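Local atomic coordinates of putative alpha-L-fucosidase (PDB entry 4H41), a protein that is a putative alpha-L-fucosidase of a gut bacterium, probably a TIM-barrel glycoside hydrolase acting on host glycans. Residues N29-D40 against K301-E312; M82-L90 against Y141-Y150. One frame throughout, in Å; residues are numbered along the deposited sequence.

Interaction 1: residues N29-D40 against K301-E312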
loop_
_atom_site.group_PDB
_atom_site.type_symbol
_atom_site.label_atom_id
_atom_site.label_comp_id
_atom_site.label_asym_id
_atom_site.label_seq_id
_atom_site.Cartn_x
_atom_site.Cartn_y
_atom_site.Cartn_z
ATOM N N ASN B 29 8.039 8.362 29.233
ATOM C CA ASN B 29 7.137 9.524 29.368
ATOM C C ASN B 29 7.893 10.826 29.215
ATOM O O ASN B 29 7.708 11.746 29.993
ATOM C CB ASN B 29 6.395 9.502 30.731
ATOM C CG ASN B 29 5.296 10.543 30.792
ATOM O OD1 ASN B 29 4.736 10.933 29.748
ATOM N ND2 ASN B 29 5.015 11.050 31.978
ATOM N N ASN B 30 8.703 10.937 28.171
ATOM C CA ASN B 30 9.561 12.101 27.984
ATOM C C ASN B 30 9.205 12.869 26.732
ATOM O O ASN B 30 10.004 13.651 26.254
ATOM C CB ASN B 30 11.015 11.598 27.980
ATOM C CG ASN B 30 12.073 12.677 27.957
ATOM O OD1 ASN B 30 11.956 13.699 28.620
ATOM N ND2 ASN B 30 13.181 12.414 27.306
ATOM N N GLY B 31 7.960 12.738 26.277
ATOM C CA GLY B 31 7.427 13.475 25.146
ATOM C C GLY B 31 6.048 13.987 25.511
ATOM O O GLY B 31 5.440 13.582 26.491
ATOM N N LEU B 32 5.553 14.863 24.737
ATOM C CA LEU B 32 4.231 15.409 24.945
ATOM C C LEU B 32 3.218 14.372 24.512
ATOM O O LEU B 32 3.292 13.887 23.382
ATOM C CB LEU B 32 4.124 16.694 24.123
ATOM C CG LEU B 32 2.850 17.498 24.179
ATOM C CD1 LEU B 32 2.454 17.836 25.598
ATOM C CD2 LEU B 32 3.020 18.753 23.384
ATOM N N LYS B 33 2.266 14.036 25.376
ATOM C CA LYS B 33 1.268 13.034 25.014
ATOM C C LYS B 33 0.320 13.593 23.988
ATOM O O LYS B 33 -0.056 14.783 24.080
ATOM C CB LYS B 33 0.479 12.589 26.236
ATOM C CG LYS B 33 1.326 11.829 27.254
ATOM C CD LYS B 33 0.523 11.517 28.538
ATOM C CE LYS B 33 1.395 11.034 29.677
ATOM N NZ LYS B 33 0.721 11.149 31.010
ATOM N N ILE B 34 -0.192 12.709 23.115
ATOM C CA ILE B 34 -1.207 13.071 22.107
ATOM C C ILE B 34 -2.563 13.115 22.809
ATOM O O ILE B 34 -2.998 12.116 23.389
ATOM C CB ILE B 34 -1.167 12.069 20.915
ATOM C CG1 ILE B 34 0.121 12.311 20.096
ATOM C CG2 ILE B 34 -2.386 12.261 20.006
ATOM C CD1 ILE B 34 0.479 11.208 19.207
ATOM N N THR B 35 -3.200 14.255 22.812
ATOM C CA THR B 35 -4.495 14.409 23.467
ATOM C C THR B 35 -5.589 14.860 22.491
ATOM O O THR B 35 -6.708 15.104 22.906
ATOM C CB THR B 35 -4.398 15.363 24.661
ATOM O OG1 THR B 35 -3.982 16.639 24.174
ATOM C CG2 THR B 35 -3.503 14.816 25.778
ATOM N N GLY B 36 -5.280 14.901 21.213
ATOM C CA GLY B 36 -6.255 15.176 20.174
ATOM C C GLY B 36 -5.952 14.422 18.910
ATOM O O GLY B 36 -4.803 14.034 18.645
ATOM N N THR B 37 -7.010 14.142 18.106
ATOM C CA THR B 37 -6.809 13.536 16.812
ATOM C C THR B 37 -7.758 14.116 15.824
ATOM O O THR B 37 -8.896 14.473 16.168
ATOM C CB THR B 37 -6.955 12.001 16.837
ATOM O OG1 THR B 37 -6.649 11.475 15.533
ATOM C CG2 THR B 37 -8.308 11.548 17.276
ATOM N N PHE B 38 -7.290 14.194 14.583
ATOM C CA PHE B 38 -8.170 14.433 13.469
ATOM C C PHE B 38 -9.006 13.207 13.259
ATOM O O PHE B 38 -8.636 12.088 13.653
ATOM C CB PHE B 38 -7.433 14.769 12.187
ATOM C CG PHE B 38 -6.838 16.152 12.231
ATOM C CD1 PHE B 38 -7.606 17.269 11.918
ATOM C CD2 PHE B 38 -5.527 16.351 12.635
ATOM C CE1 PHE B 38 -7.051 18.544 11.930
ATOM C CE2 PHE B 38 -4.970 17.642 12.661
ATOM C CZ PHE B 38 -5.742 18.731 12.329
ATOM N N LEU B 39 -10.136 13.434 12.631
ATOM C CA LEU B 39 -11.069 12.451 12.111
ATOM C C LEU B 39 -10.986 12.716 10.631
ATOM O O LEU B 39 -11.447 13.772 10.201
ATOM C CB LEU B 39 -12.492 12.666 12.676
ATOM C CG LEU B 39 -12.645 12.724 14.182
ATOM C CD1 LEU B 39 -13.995 13.296 14.542
ATOM C CD2 LEU B 39 -12.427 11.376 14.797
ATOM N N ASP B 40 -10.425 11.795 9.830
ATOM C CA ASP B 40 -10.118 12.066 8.437
ATOM C C ASP B 40 -11.319 11.960 7.515
ATOM O O ASP B 40 -11.408 11.064 6.673
ATOM C CB ASP B 40 -8.992 11.152 7.960
ATOM C CG ASP B 40 -8.454 11.550 6.595
ATOM O OD1 ASP B 40 -8.449 12.766 6.284
ATOM O OD2 ASP B 40 -8.022 10.652 5.856
ATOM N N LYS B 301 7.957 18.451 23.679
ATOM C CA LYS B 301 8.057 18.633 25.125
ATOM C C LYS B 301 9.279 19.507 25.479
ATOM O O LYS B 301 9.161 20.379 26.337
ATOM C CB LYS B 301 8.133 17.323 25.864
ATOM C CG LYS B 301 7.917 17.490 27.366
ATOM C CD LYS B 301 7.855 16.159 28.115
ATOM C CE LYS B 301 7.465 16.321 29.566
ATOM N NZ LYS B 301 7.336 14.984 30.256
ATOM N N ARG B 302 10.429 19.296 24.827
ATOM C CA ARG B 302 11.621 20.133 25.081
ATOM C C ARG B 302 11.350 21.598 24.756
ATOM O O ARG B 302 11.900 22.480 25.401
ATOM C CB ARG B 302 12.822 19.686 24.250
ATOM C CG ARG B 302 13.486 18.403 24.711
ATOM C CD ARG B 302 14.860 18.253 24.076
ATOM N NE ARG B 302 14.813 18.091 22.627
ATOM C CZ ARG B 302 14.624 16.948 21.972
ATOM N NH1 ARG B 302 14.467 15.810 22.630
ATOM N NH2 ARG B 302 14.644 16.928 20.656
ATOM N N ALA B 303 10.556 21.863 23.726
ATOM C CA ALA B 303 10.235 23.238 23.318
ATOM C C ALA B 303 9.093 23.846 24.130
ATOM O O ALA B 303 8.773 25.007 23.925
ATOM C CB ALA B 303 9.897 23.266 21.852
ATOM N N GLY B 304 8.470 23.092 25.035
ATOM C CA GLY B 304 7.406 23.626 25.866
ATOM C C GLY B 304 6.058 23.763 25.176
ATOM O O GLY B 304 5.264 24.617 25.544
ATOM N N TYR B 305 5.740 22.882 24.230
ATOM C CA TYR B 305 4.467 22.961 23.522
ATOM C C TYR B 305 3.283 22.685 24.435
ATOM O O TYR B 305 3.405 21.948 25.401
ATOM C CB TYR B 305 4.468 21.999 22.353
ATOM C CG TYR B 305 5.103 22.535 21.102
ATOM C CD1 TYR B 305 6.276 23.284 21.149
ATOM C CD2 TYR B 305 4.585 22.222 19.855
ATOM C CE1 TYR B 305 6.843 23.810 19.990
ATOM C CE2 TYR B 305 5.181 22.681 18.688
ATOM C CZ TYR B 305 6.300 23.496 18.760
ATOM O OH TYR B 305 6.846 24.022 17.620
ATOM N N ASP B 306 2.137 23.264 24.117
ATOM C CA ASP B 306 0.927 23.198 24.930
ATOM C C ASP B 306 0.139 21.962 24.704
ATOM O O ASP B 306 -0.550 21.562 25.614
ATOM C CB ASP B 306 0.004 24.420 24.633
ATOM C CG ASP B 306 0.720 25.725 24.810
ATOM O OD1 ASP B 306 1.369 25.895 25.849
ATOM O OD2 ASP B 306 0.747 26.515 23.855
ATOM N N LYS B 307 0.088 21.451 23.477
ATOM C CA LYS B 307 -0.712 20.279 23.152
ATOM C C LYS B 307 -0.188 19.562 21.947
ATOM O O LYS B 307 0.372 20.178 21.034
ATOM C CB LYS B 307 -2.186 20.700 22.867
ATOM C CG LYS B 307 -3.220 19.561 22.847
ATOM C CD LYS B 307 -4.624 20.096 22.469
ATOM C CE LYS B 307 -5.763 19.105 22.618
ATOM N NZ LYS B 307 -5.933 18.633 24.009
ATOM N N ALA B 308 -0.363 18.233 21.929
ATOM C CA ALA B 308 -0.041 17.436 20.739
ATOM C C ALA B 308 -1.330 16.820 20.229
ATOM O O ALA B 308 -2.094 16.220 20.987
ATOM C CB ALA B 308 0.991 16.365 21.019
ATOM N N ILE B 309 -1.568 16.973 18.950
ATOM C CA ILE B 309 -2.670 16.318 18.255
ATOM C C ILE B 309 -2.017 15.451 17.188
ATOM O O ILE B 309 -0.824 15.602 16.929
ATOM C CB ILE B 309 -3.710 17.322 17.696
ATOM C CG1 ILE B 309 -3.136 18.141 16.509
ATOM C CG2 ILE B 309 -4.220 18.228 18.834
ATOM C CD1 ILE B 309 -4.166 19.072 15.847
ATOM N N THR B 310 -2.777 14.572 16.527
ATOM C CA THR B 310 -2.205 13.770 15.460
ATOM C C THR B 310 -3.141 13.626 14.289
ATOM O O THR B 310 -4.356 13.500 14.461
ATOM C CB THR B 310 -1.831 12.339 16.001
ATOM O OG1 THR B 310 -1.138 11.583 14.997
ATOM C CG2 THR B 310 -3.054 11.516 16.439
ATOM N N PHE B 311 -2.555 13.615 13.112
ATOM C CA PHE B 311 -3.148 13.073 11.888
ATOM C C PHE B 311 -2.476 11.698 11.770
ATOM O O PHE B 311 -1.288 11.640 11.465
ATOM C CB PHE B 311 -2.919 13.946 10.661
ATOM C CG PHE B 311 -3.714 13.449 9.477
ATOM C CD1 PHE B 311 -3.258 12.390 8.712
ATOM C CD2 PHE B 311 -4.998 13.924 9.239
ATOM C CE1 PHE B 311 -4.037 11.837 7.715
ATOM C CE2 PHE B 311 -5.777 13.384 8.221
ATOM C CZ PHE B 311 -5.287 12.349 7.458
ATOM N N GLU B 312 -3.163 10.583 12.032
ATOM C CA GLU B 312 -4.573 10.445 12.389
ATOM C C GLU B 312 -4.737 9.160 13.153
ATOM O O GLU B 312 -4.238 8.128 12.699
ATOM C CB GLU B 312 -5.443 10.424 11.117
ATOM C CG GLU B 312 -6.934 10.514 11.400
ATOM C CD GLU B 312 -7.834 9.403 10.878
ATOM O OE1 GLU B 312 -7.308 8.317 10.561
ATOM O OE2 GLU B 312 -9.069 9.604 10.817
HETATM O O HOH W 1 5.240 13.575 29.121
HETATM O O HOH W 2 10.193 14.626 30.650
HETATM O O HOH W 3 -1.235 17.012 24.424
#
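Phe38 N donates to Thr310 O (3.0 Å), and Thr310 N donates to Gly36 O from above the carbonyl plane. Thr35 N reaches Ala308 O at 2.9 Å. These backbone bonds join parallel strands 34-39 and 307-310, whose axes lie 30° apart.

Side-chain polar bonds extend the pairing. Lys307 bends at its last torsion (chi4 61°) and brings NZ to Thr35 OG1 at 2.8 Å; NZ also forms a salt bridge with Asp69. Glu312 follows a cis peptide bond. Its OE2 takes Asp40 N on the anti side at 2.8 Å, tilted out of the carboxylate plane, while OE1 bonds His315. Were an alanine here, Asp40 N would probably lose its acceptor and His315 ND1 its mate. Water links Lys33 O and Thr35 OG1 to Ala308 N.

Apolar contacts run beside the bonds. Leu32 CG meets Ala308 CB at 3.8 Å. Ile309 CD1 touches Phe38 CE2 at 3.6 Å. The Phe311 side chain crosses that of Phe38 at about a right angle. Its ring edge meets OD1 of Asp40, whose OD2 bonds Ser43.

The pair joins the first and last strands of the eight-stranded barrel. Leu297 of helix 290-302 packs on Ile34 and Ala308, and strand 70-73 flanks strand 34-39 on its other edge.

Interaction 2: residues M82-L90 against Y141-Y150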
loop_
_atom_site.group_PDB
_atom_site.type_symbol
_atom_site.label_atom_id
_atom_site.label_comp_id
_atom_site.label_asym_id
_atom_site.label_seq_id
_atom_site.Cartn_x
_atom_site.Cartn_y
_atom_site.Cartn_z
HETATM N N MSE B 82 -19.439 15.735 1.027
HETATM C CA MSE B 82 -19.760 16.396 2.280
HETATM C C MSE B 82 -19.983 15.369 3.387
HETATM O O MSE B 82 -20.244 14.195 3.138
HETATM C CB MSE B 82 -20.972 17.318 2.137
HETATM C CG MSE B 82 -22.255 16.576 1.844
HETATM SE SE MSE B 82 -23.777 17.751 1.505
HETATM C CE MSE B 82 -23.458 18.148 -0.292
ATOM N N THR B 83 -19.895 15.856 4.621
ATOM C CA THR B 83 -20.013 15.043 5.831
ATOM C C THR B 83 -21.362 15.152 6.508
ATOM O O THR B 83 -21.593 14.459 7.497
ATOM C CB THR B 83 -18.931 15.471 6.836
ATOM O OG1 THR B 83 -19.144 16.819 7.238
ATOM C CG2 THR B 83 -17.538 15.273 6.308
ATOM N N TYR B 84 -22.219 16.058 6.057
ATOM C CA TYR B 84 -23.541 16.259 6.656
ATOM C C TYR B 84 -24.501 16.772 5.556
ATOM O O TYR B 84 -24.012 17.254 4.528
ATOM C CB TYR B 84 -23.440 17.244 7.834
ATOM C CG TYR B 84 -23.197 18.677 7.418
ATOM C CD1 TYR B 84 -21.930 19.111 7.051
ATOM C CD2 TYR B 84 -24.239 19.598 7.379
ATOM C CE1 TYR B 84 -21.709 20.417 6.623
ATOM C CE2 TYR B 84 -24.022 20.918 6.987
ATOM C CZ TYR B 84 -22.738 21.338 6.673
ATOM O OH TYR B 84 -22.522 22.592 6.167
ATOM N N PRO B 85 -25.830 16.730 5.774
ATOM C CA PRO B 85 -26.775 17.125 4.712
ATOM C C PRO B 85 -26.928 18.635 4.641
ATOM O O PRO B 85 -27.914 19.192 5.108
ATOM C CB PRO B 85 -28.072 16.411 5.107
ATOM C CG PRO B 85 -28.002 16.314 6.580
ATOM C CD PRO B 85 -26.542 16.152 6.929
ATOM N N SER B 86 -25.916 19.292 4.078
ATOM C CA SER B 86 -25.854 20.749 3.957
ATOM C C SER B 86 -26.873 21.299 2.973
ATOM O O SER B 86 -26.685 21.113 1.778
ATOM C CB SER B 86 -24.461 21.164 3.481
ATOM O OG SER B 86 -24.417 22.508 3.024
ATOM N N PRO B 87 -27.893 22.080 3.401
ATOM C CA PRO B 87 -28.810 22.664 2.411
ATOM C C PRO B 87 -28.064 23.519 1.381
ATOM O O PRO B 87 -28.346 23.433 0.198
ATOM C CB PRO B 87 -29.772 23.517 3.267
ATOM C CG PRO B 87 -29.705 22.911 4.602
ATOM C CD PRO B 87 -28.312 22.408 4.775
ATOM N N TYR B 88 -27.040 24.262 1.807
ATOM C CA TYR B 88 -26.279 25.109 0.886
ATOM C C TYR B 88 -25.487 24.293 -0.137
ATOM O O TYR B 88 -25.595 24.565 -1.330
ATOM C CB TYR B 88 -25.336 26.038 1.670
ATOM C CG TYR B 88 -24.400 26.832 0.786
ATOM C CD1 TYR B 88 -24.849 27.938 0.084
ATOM C CD2 TYR B 88 -23.063 26.476 0.655
ATOM C CE1 TYR B 88 -23.989 28.681 -0.721
ATOM C CE2 TYR B 88 -22.205 27.186 -0.176
ATOM C CZ TYR B 88 -22.666 28.300 -0.850
ATOM O OH TYR B 88 -21.824 29.046 -1.640
ATOM N N LEU B 89 -24.670 23.323 0.317
ATOM C CA LEU B 89 -23.838 22.545 -0.600
ATOM C C LEU B 89 -24.694 21.667 -1.516
ATOM O O LEU B 89 -24.359 21.513 -2.682
ATOM C CB LEU B 89 -22.820 21.698 0.162
ATOM C CG LEU B 89 -21.760 22.479 0.973
ATOM C CD1 LEU B 89 -20.913 21.549 1.794
ATOM C CD2 LEU B 89 -20.863 23.339 0.064
ATOM N N LEU B 90 -25.841 21.187 -1.035
ATOM C CA LEU B 90 -26.748 20.418 -1.888
ATOM C C LEU B 90 -27.303 21.300 -3.014
ATOM O O LEU B 90 -27.398 20.845 -4.159
ATOM C CB LEU B 90 -27.891 19.820 -1.067
ATOM C CG LEU B 90 -27.482 18.638 -0.192
ATOM C CD1 LEU B 90 -28.562 18.355 0.858
ATOM C CD2 LEU B 90 -27.202 17.382 -1.043
ATOM N N TYR B 141 -21.642 30.484 4.281
ATOM C CA TYR B 141 -22.910 29.760 4.366
ATOM C C TYR B 141 -22.788 28.542 5.248
ATOM O O TYR B 141 -23.697 28.270 6.020
ATOM C CB TYR B 141 -23.381 29.330 2.979
ATOM C CG TYR B 141 -23.697 30.508 2.100
ATOM C CD1 TYR B 141 -24.956 31.101 2.122
ATOM C CD2 TYR B 141 -22.724 31.076 1.295
ATOM C CE1 TYR B 141 -25.252 32.199 1.318
ATOM C CE2 TYR B 141 -22.997 32.184 0.502
ATOM C CZ TYR B 141 -24.263 32.750 0.520
ATOM O OH TYR B 141 -24.530 33.848 -0.262
ATOM N N VAL B 142 -21.667 27.803 5.143
ATOM C CA VAL B 142 -21.442 26.595 5.939
ATOM C C VAL B 142 -21.399 26.932 7.420
ATOM O O VAL B 142 -22.078 26.268 8.209
ATOM C CB VAL B 142 -20.172 25.839 5.482
ATOM C CG1 VAL B 142 -19.748 24.763 6.496
ATOM C CG2 VAL B 142 -20.376 25.214 4.090
ATOM N N ILE B 143 -20.568 27.905 7.811
ATOM C CA ILE B 143 -20.492 28.318 9.210
ATOM C C ILE B 143 -21.889 28.689 9.737
ATOM O O ILE B 143 -22.260 28.224 10.803
ATOM C CB ILE B 143 -19.479 29.477 9.389
ATOM C CG1 ILE B 143 -18.035 28.980 9.080
ATOM C CG2 ILE B 143 -19.542 30.081 10.824
ATOM C CD1 ILE B 143 -17.004 30.146 8.754
ATOM N N ASP B 144 -22.646 29.493 9.002
ATOM C CA ASP B 144 -23.985 29.944 9.427
ATOM C C ASP B 144 -24.943 28.756 9.665
ATOM O O ASP B 144 -25.523 28.641 10.741
ATOM C CB ASP B 144 -24.583 30.881 8.393
ATOM C CG ASP B 144 -26.059 31.189 8.649
ATOM O OD1 ASP B 144 -26.368 31.773 9.722
ATOM O OD2 ASP B 144 -26.919 30.749 7.821
ATOM N N GLU B 145 -25.013 27.825 8.724
ATOM C CA GLU B 145 -25.981 26.715 8.845
ATOM C C GLU B 145 -25.537 25.696 9.887
ATOM O O GLU B 145 -26.364 25.182 10.632
ATOM C CB GLU B 145 -26.274 26.055 7.469
ATOM C CG GLU B 145 -25.132 25.289 6.867
ATOM C CD GLU B 145 -25.367 24.662 5.507
ATOM O OE1 GLU B 145 -26.294 25.068 4.774
ATOM O OE2 GLU B 145 -24.560 23.777 5.156
ATOM N N VAL B 146 -24.241 25.455 9.991
ATOM C CA VAL B 146 -23.705 24.508 10.945
ATOM C C VAL B 146 -23.879 24.999 12.393
ATOM O O VAL B 146 -24.177 24.190 13.259
ATOM C CB VAL B 146 -22.240 24.185 10.573
ATOM C CG1 VAL B 146 -21.457 23.683 11.751
ATOM C CG2 VAL B 146 -22.235 23.177 9.426
ATOM N N TRP B 147 -23.721 26.279 12.664
ATOM C CA TRP B 147 -23.997 26.787 14.018
ATOM C C TRP B 147 -25.472 26.550 14.376
ATOM O O TRP B 147 -25.788 26.090 15.470
ATOM C CB TRP B 147 -23.678 28.279 14.169
ATOM C CG TRP B 147 -23.834 28.710 15.598
ATOM C CD1 TRP B 147 -24.855 29.453 16.130
ATOM C CD2 TRP B 147 -23.081 28.211 16.709
ATOM N NE1 TRP B 147 -24.733 29.512 17.502
ATOM C CE2 TRP B 147 -23.644 28.767 17.882
ATOM C CE3 TRP B 147 -21.923 27.427 16.822
ATOM C CZ2 TRP B 147 -23.147 28.474 19.155
ATOM C CZ3 TRP B 147 -21.452 27.122 18.087
ATOM C CH2 TRP B 147 -22.036 27.676 19.229
ATOM N N LYS B 148 -26.365 26.813 13.430
ATOM C CA LYS B 148 -27.800 26.645 13.675
ATOM C C LYS B 148 -28.210 25.189 13.788
ATOM O O LYS B 148 -28.996 24.844 14.663
ATOM C CB LYS B 148 -28.614 27.317 12.568
ATOM C CG LYS B 148 -28.522 28.844 12.639
ATOM C CD LYS B 148 -28.990 29.519 11.349
HETATM N N MSE B 149 -27.675 24.339 12.912
HETATM C CA MSE B 149 -28.051 22.923 12.858
HETATM C C MSE B 149 -27.389 22.091 13.958
HETATM O O MSE B 149 -28.002 21.168 14.468
HETATM C CB MSE B 149 -27.673 22.336 11.491
HETATM C CG MSE B 149 -28.505 22.888 10.330
HETATM SE SE MSE B 149 -27.656 22.375 8.600
HETATM C CE MSE B 149 -28.130 20.464 8.676
ATOM N N TYR B 150 -26.149 22.415 14.314
ATOM C CA TYR B 150 -25.362 21.626 15.267
ATOM C C TYR B 150 -24.824 22.410 16.474
ATOM O O TYR B 150 -24.938 21.925 17.590
ATOM C CB TYR B 150 -24.164 20.986 14.519
ATOM C CG TYR B 150 -24.598 20.116 13.365
ATOM C CD1 TYR B 150 -25.105 18.837 13.582
ATOM C CD2 TYR B 150 -24.456 20.543 12.049
ATOM C CE1 TYR B 150 -25.601 18.069 12.532
ATOM C CE2 TYR B 150 -24.946 19.782 10.989
ATOM C CZ TYR B 150 -25.473 18.524 11.234
ATOM O OH TYR B 150 -25.953 17.787 10.207
#
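Glu145 ties the loop and helix start of 82-90 to helix 136-151 in a mixed polar and aromatic contact at the periphery of the barrel. Its carboxylate takes three hydrogen bonds from the other segment. OE2 receives Tyr84 OH on its anti lone pair at 2.6 Å. The same oxygen accepts a very short bond from Ser86 OG. OE1 accepts Tyr88 N on its syn lone pair at 3.2 Å. Glu145 CG stands between the backbone N and carbonyl carbon (chi1 69°), and the chain then runs extended to reach all three donors.

Ser86 is also the N-cap of helix 87-91: its OG accepts from Leu89 N at 2.8 Å. The carboxylate therefore meets the helix at its N-terminal end.

Aromatic groups flank this polar centre. Tyr88 and Tyr141 form an offset stack, with planes 3° apart and centroids 4.3 Å apart. Tyr141 CB sits over the centre of the Tyr88 ring in a CH-pi contact. The edge of Tyr150 faces the Tyr84 ring in an offset edge-to-face pair, planes at 90°. Outside the two segments, Tyr88 OH bonds Asp138 and Tyr150 OH bonds Asp100. Val146 CG2 presses on Tyr84 CZ at 3.3 Å. Selenomethionine Met149 approaches the edge of the Tyr84 ring, a Met-aromatic contact, and its SE lies 3.9 Å from Pro87 CD. Val102 of helix 101-111 touches both Tyr84 and Tyr150. Pro85 packs on Ile25 of the second subunit.

The bonding pattern would suit an ionised Glu145. Its negative charge lies where the helix dipole is likely to be favourable, and both its oxygens are engaged by donors that fix the carboxylate's rotation.

How the interactions relate
The two contacts lie on opposite sides of the chain's centre. Their centres are 30 Å apart, and their nearest atoms are about 7 Å apart without touching. Both segments of interaction 2 fall between those of interaction 1 in sequence. Both contacts belong to one TIM-barrel domain, but they serve different layers. Interaction 1 closes the barrel by pairing strands 34-39 and 307-310, the first and the eighth. Interaction 2 lies outside the barrel wall. It joins helix 136-151, which leads to strand 157-162, with the start of helix 87-91, which comes between strands 70-73 and 115-119 in sequence. One contact completes the central sheet; the other fastens a connecting segment to helix 136-151 on the outside of the barrel.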